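Local coordinates for protein alpha-fucosidase (Bifidobacterium bifidum, PDB 2EAB) that probably releases alpha-1,2-linked L-fucose from glycans by hydrolysis, this chain being the calcium-binding catalytic portion, with a family 95 glycosidase domain, of a longer membrane-associated protein, at residues A[134-139]-A[415-420]. Numbering follows the deposited sequence.
Sequences GNYLNW and WGSDFH
The backbone N of Y136 donates to G416 O at 3.0 Å, a nearly straight bond with an N-H...O angle of 163°. Beside it, N135 CB rests against the bare CA of the same glycine, 3.5 Å from G416 CA, where phi is positive (63°). Further along the chain, Y136 CB lies 3.7 Å from S417 O, and ring carbon CD2 meets S417 OG obliquely at 3.8 Å. With CG anti to the backbone N (chi1 -175°), the phenol leaves S417 beside its near end and carries its hydroxyl on to I400 O. S417 OG is hydrogen-bonded to N396 OD1. Further out, the ring of Y136 meets that of W80, and backbone bonds tie N135 to T81 and D418 to L397. The calcium ion, whose ligands E77 and L393 come from the N-terminal beta-rich domain and the family 95 catalytic domain, lies about 7 Å from the Y136 side chain, which is not a ligand. One buried amide-to-carbonyl bond thus joins these two domains, flanked by van der Waals contacts, mostly of carbon with carbonyl or hydroxyl oxygen, while the hydroxyls of Y136 and S417 are both satisfied by the loop that follows L393.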
ATOM      1  N   GLY A 134     -16.384  -1.702 -13.147  1.00  5.57           N
ATOM      2  CA  GLY A 134     -16.891  -1.802 -11.793  1.00  5.41           C
ATOM      3  C   GLY A 134     -16.049  -1.026 -10.805  1.00  5.75           C
ATOM      4  O   GLY A 134     -15.253  -0.167 -11.181  1.00  6.18           O
ATOM      5  N   ASN A 135     -16.269  -1.314  -9.529  1.00  5.46           N
ATOM      6  CA  ASN A 135     -15.603  -0.637  -8.428  1.00  5.93           C
ATOM      7  C   ASN A 135     -15.883  -1.362  -7.123  1.00  5.78           C
ATOM      8  O   ASN A 135     -16.694  -2.290  -7.083  1.00  6.11           O
ATOM      9  CB  ASN A 135     -15.971   0.862  -8.361  1.00  5.99           C
ATOM     10  CG  ASN A 135     -17.453   1.133  -8.053  1.00  6.55           C
ATOM     11  OD1 ASN A 135     -18.319   0.253  -8.089  1.00  7.87           O
ATOM     12  ND2 ASN A 135     -17.736   2.390  -7.753  1.00  5.21           N
ATOM     13  N   TYR A 136     -15.175  -0.957  -6.077  1.00  5.63           N
ATOM     14  CA  TYR A 136     -15.393  -1.456  -4.731  1.00  6.02           C
ATOM     15  C   TYR A 136     -16.594  -0.756  -4.113  1.00  5.96           C
ATOM     16  O   TYR A 136     -16.713   0.464  -4.218  1.00  6.17           O
ATOM     17  CB  TYR A 136     -14.163  -1.141  -3.895  1.00  6.05           C
ATOM     18  CG  TYR A 136     -14.172  -1.700  -2.489  1.00  6.20           C
ATOM     19  CD1 TYR A 136     -14.342  -3.059  -2.263  1.00  6.07           C
ATOM     20  CD2 TYR A 136     -13.961  -0.872  -1.389  1.00  6.39           C
ATOM     21  CE1 TYR A 136     -14.311  -3.583  -0.976  1.00  6.39           C
ATOM     22  CE2 TYR A 136     -13.937  -1.382  -0.092  1.00  6.81           C
ATOM     23  CZ  TYR A 136     -14.108  -2.738   0.102  1.00  6.73           C
ATOM     24  OH  TYR A 136     -14.061  -3.268   1.370  1.00  6.59           O
ATOM     25  N   LEU A 137     -17.456  -1.529  -3.456  1.00  6.11           N
ATOM     26  CA  LEU A 137     -18.671  -1.006  -2.827  1.00  6.39           C
ATOM     27  C   LEU A 137     -18.594  -0.997  -1.314  1.00  6.29           C
ATOM     28  O   LEU A 137     -18.194  -1.996  -0.710  1.00  7.00           O
ATOM     29  CB  LEU A 137     -19.870  -1.895  -3.166  1.00  6.79           C
ATOM     30  CG  LEU A 137     -20.331  -2.077  -4.606  1.00  8.06           C
ATOM     31  CD1 LEU A 137     -21.490  -3.046  -4.680  1.00  8.34           C
ATOM     32  CD2 LEU A 137     -20.705  -0.770  -5.225  1.00 11.35           C
ATOM     33  N   ASN A 138     -19.044   0.095  -0.695  1.00  6.28           N
ATOM     34  CA  ASN A 138     -19.470   0.012   0.696  1.00  6.58           C
ATOM     35  C   ASN A 138     -20.566  -1.048   0.767  1.00  6.57           C
ATOM     36  O   ASN A 138     -21.507  -1.021  -0.028  1.00  7.19           O
ATOM     37  CB  ASN A 138     -20.010   1.346   1.201  1.00  6.65           C
ATOM     38  CG  ASN A 138     -20.786   1.198   2.497  1.00  6.54           C
ATOM     39  OD1 ASN A 138     -20.217   0.888   3.551  1.00  8.68           O
ATOM     40  ND2 ASN A 138     -22.093   1.384   2.424  1.00  6.07           N
ATOM     41  N   TRP A 139     -20.445  -1.981   1.707  1.00  6.98           N
ATOM     42  CA  TRP A 139     -21.446  -3.030   1.867  1.00  7.25           C
ATOM     43  C   TRP A 139     -22.735  -2.423   2.424  1.00  7.16           C
ATOM     44  O   TRP A 139     -23.815  -2.574   1.836  1.00  7.09           O
ATOM     45  CB  TRP A 139     -20.913  -4.136   2.778  1.00  7.80           C
ATOM     46  CG  TRP A 139     -21.825  -5.314   2.967  1.00  8.02           C
ATOM     47  CD1 TRP A 139     -23.056  -5.319   3.563  1.00  8.56           C
ATOM     48  CD2 TRP A 139     -21.554  -6.665   2.594  1.00  7.72           C
ATOM     49  NE1 TRP A 139     -23.571  -6.592   3.567  1.00  8.97           N
ATOM     50  CE2 TRP A 139     -22.673  -7.437   2.976  1.00  8.70           C
ATOM     51  CE3 TRP A 139     -20.479  -7.300   1.959  1.00  7.91           C
ATOM     52  CZ2 TRP A 139     -22.743  -8.813   2.757  1.00  8.94           C
ATOM     53  CZ3 TRP A 139     -20.549  -8.667   1.742  1.00  8.48           C
ATOM     54  CH2 TRP A 139     -21.676  -9.409   2.139  1.00  9.34           C
ATOM     55  N   TRP A 415     -12.230   7.279  -7.718  1.00  6.68           N
ATOM     56  CA  TRP A 415     -11.334   6.314  -8.364  1.00  6.56           C
ATOM     57  C   TRP A 415     -11.754   4.870  -8.090  1.00  6.48           C
ATOM     58  O   TRP A 415     -10.924   3.961  -8.117  1.00  6.41           O
ATOM     59  CB  TRP A 415      -9.865   6.539  -7.969  1.00  6.97           C
ATOM     60  CG  TRP A 415      -9.382   7.938  -8.180  1.00  7.80           C
ATOM     61  CD1 TRP A 415      -9.035   8.519  -9.362  1.00  8.67           C
ATOM     62  CD2 TRP A 415      -9.187   8.937  -7.169  1.00  7.65           C
ATOM     63  NE1 TRP A 415      -8.644   9.826  -9.153  1.00  8.97           N
ATOM     64  CE2 TRP A 415      -8.725  10.105  -7.814  1.00  8.72           C
ATOM     65  CE3 TRP A 415      -9.361   8.956  -5.780  1.00  7.87           C
ATOM     66  CZ2 TRP A 415      -8.435  11.287  -7.115  1.00  8.88           C
ATOM     67  CZ3 TRP A 415      -9.074  10.133  -5.085  1.00  8.68           C
ATOM     68  CH2 TRP A 415      -8.613  11.277  -5.756  1.00  9.05           C
ATOM     69  N   GLY A 416     -13.046   4.672  -7.827  1.00  6.30           N
ATOM     70  CA  GLY A 416     -13.597   3.349  -7.560  1.00  6.18           C
ATOM     71  C   GLY A 416     -13.070   2.637  -6.328  1.00  5.73           C
ATOM     72  O   GLY A 416     -13.342   1.457  -6.142  1.00  5.66           O
ATOM     73  N   SER A 417     -12.323   3.354  -5.485  1.00  5.55           N
ATOM     74  CA  SER A 417     -11.570   2.752  -4.370  1.00  5.73           C
ATOM     75  C   SER A 417     -10.834   1.500  -4.858  1.00  5.29           C
ATOM     76  O   SER A 417     -10.844   0.449  -4.215  1.00  5.77           O
ATOM     77  CB  SER A 417     -12.481   2.454  -3.175  1.00  5.91           C
ATOM     78  OG  SER A 417     -11.711   2.062  -2.047  1.00  6.33           O
ATOM     79  N   ASP A 418     -10.194   1.643  -6.012  1.00  5.47           N
ATOM     80  CA  ASP A 418      -9.691   0.506  -6.770  1.00  5.30           C
ATOM     81  C   ASP A 418      -8.238   0.144  -6.436  1.00  5.34           C
ATOM     82  O   ASP A 418      -7.700   0.543  -5.396  1.00  5.56           O
ATOM     83  CB  ASP A 418      -9.919   0.733  -8.286  1.00  5.76           C
ATOM     84  CG  ASP A 418      -9.035   1.828  -8.879  1.00  5.62           C
ATOM     85  OD1 ASP A 418      -8.166   2.344  -8.153  1.00  5.84           O
ATOM     86  OD2 ASP A 418      -9.195   2.160 -10.076  1.00  5.76           O
ATOM     87  N   PHE A 419      -7.627  -0.644  -7.313  1.00  5.17           N
ATOM     88  CA  PHE A 419      -6.203  -0.948  -7.247  1.00  5.32           C
ATOM     89  C   PHE A 419      -5.523  -0.056  -8.281  1.00  5.53           C
ATOM     90  O   PHE A 419      -5.595  -0.313  -9.486  1.00  5.61           O
ATOM     91  CB  PHE A 419      -5.970  -2.445  -7.479  1.00  5.97           C
ATOM     92  CG  PHE A 419      -6.749  -3.306  -6.526  1.00  5.99           C
ATOM     93  CD1 PHE A 419      -7.893  -3.973  -6.950  1.00  6.31           C
ATOM     94  CD2 PHE A 419      -6.375  -3.395  -5.183  1.00  6.39           C
ATOM     95  CE1 PHE A 419      -8.637  -4.743  -6.063  1.00  7.63           C
ATOM     96  CE2 PHE A 419      -7.116  -4.169  -4.289  1.00  7.72           C
ATOM     97  CZ  PHE A 419      -8.251  -4.843  -4.733  1.00  7.91           C
ATOM     98  N   HIS A 420      -4.907   1.026  -7.803  1.00  5.68           N
ATOM     99  CA  HIS A 420      -4.308   2.040  -8.671  1.00  5.56           C
ATOM    100  C   HIS A 420      -2.815   1.784  -8.699  1.00  5.31           C
ATOM    101  O   HIS A 420      -2.103   2.107  -7.741  1.00  5.51           O
ATOM    102  CB  HIS A 420      -4.596   3.461  -8.164  1.00  6.11           C
ATOM    103  CG  HIS A 420      -5.476   4.257  -9.074  1.00  5.88           C
ATOM    104  ND1 HIS A 420      -5.034   5.322  -9.832  1.00  7.67           N
ATOM    105  CD2 HIS A 420      -6.793   4.127  -9.348  1.00  4.52           C
ATOM    106  CE1 HIS A 420      -6.047   5.812 -10.526  1.00  5.16           C
ATOM    107  NE2 HIS A 420      -7.125   5.099 -10.255  1.00  8.46           N
TER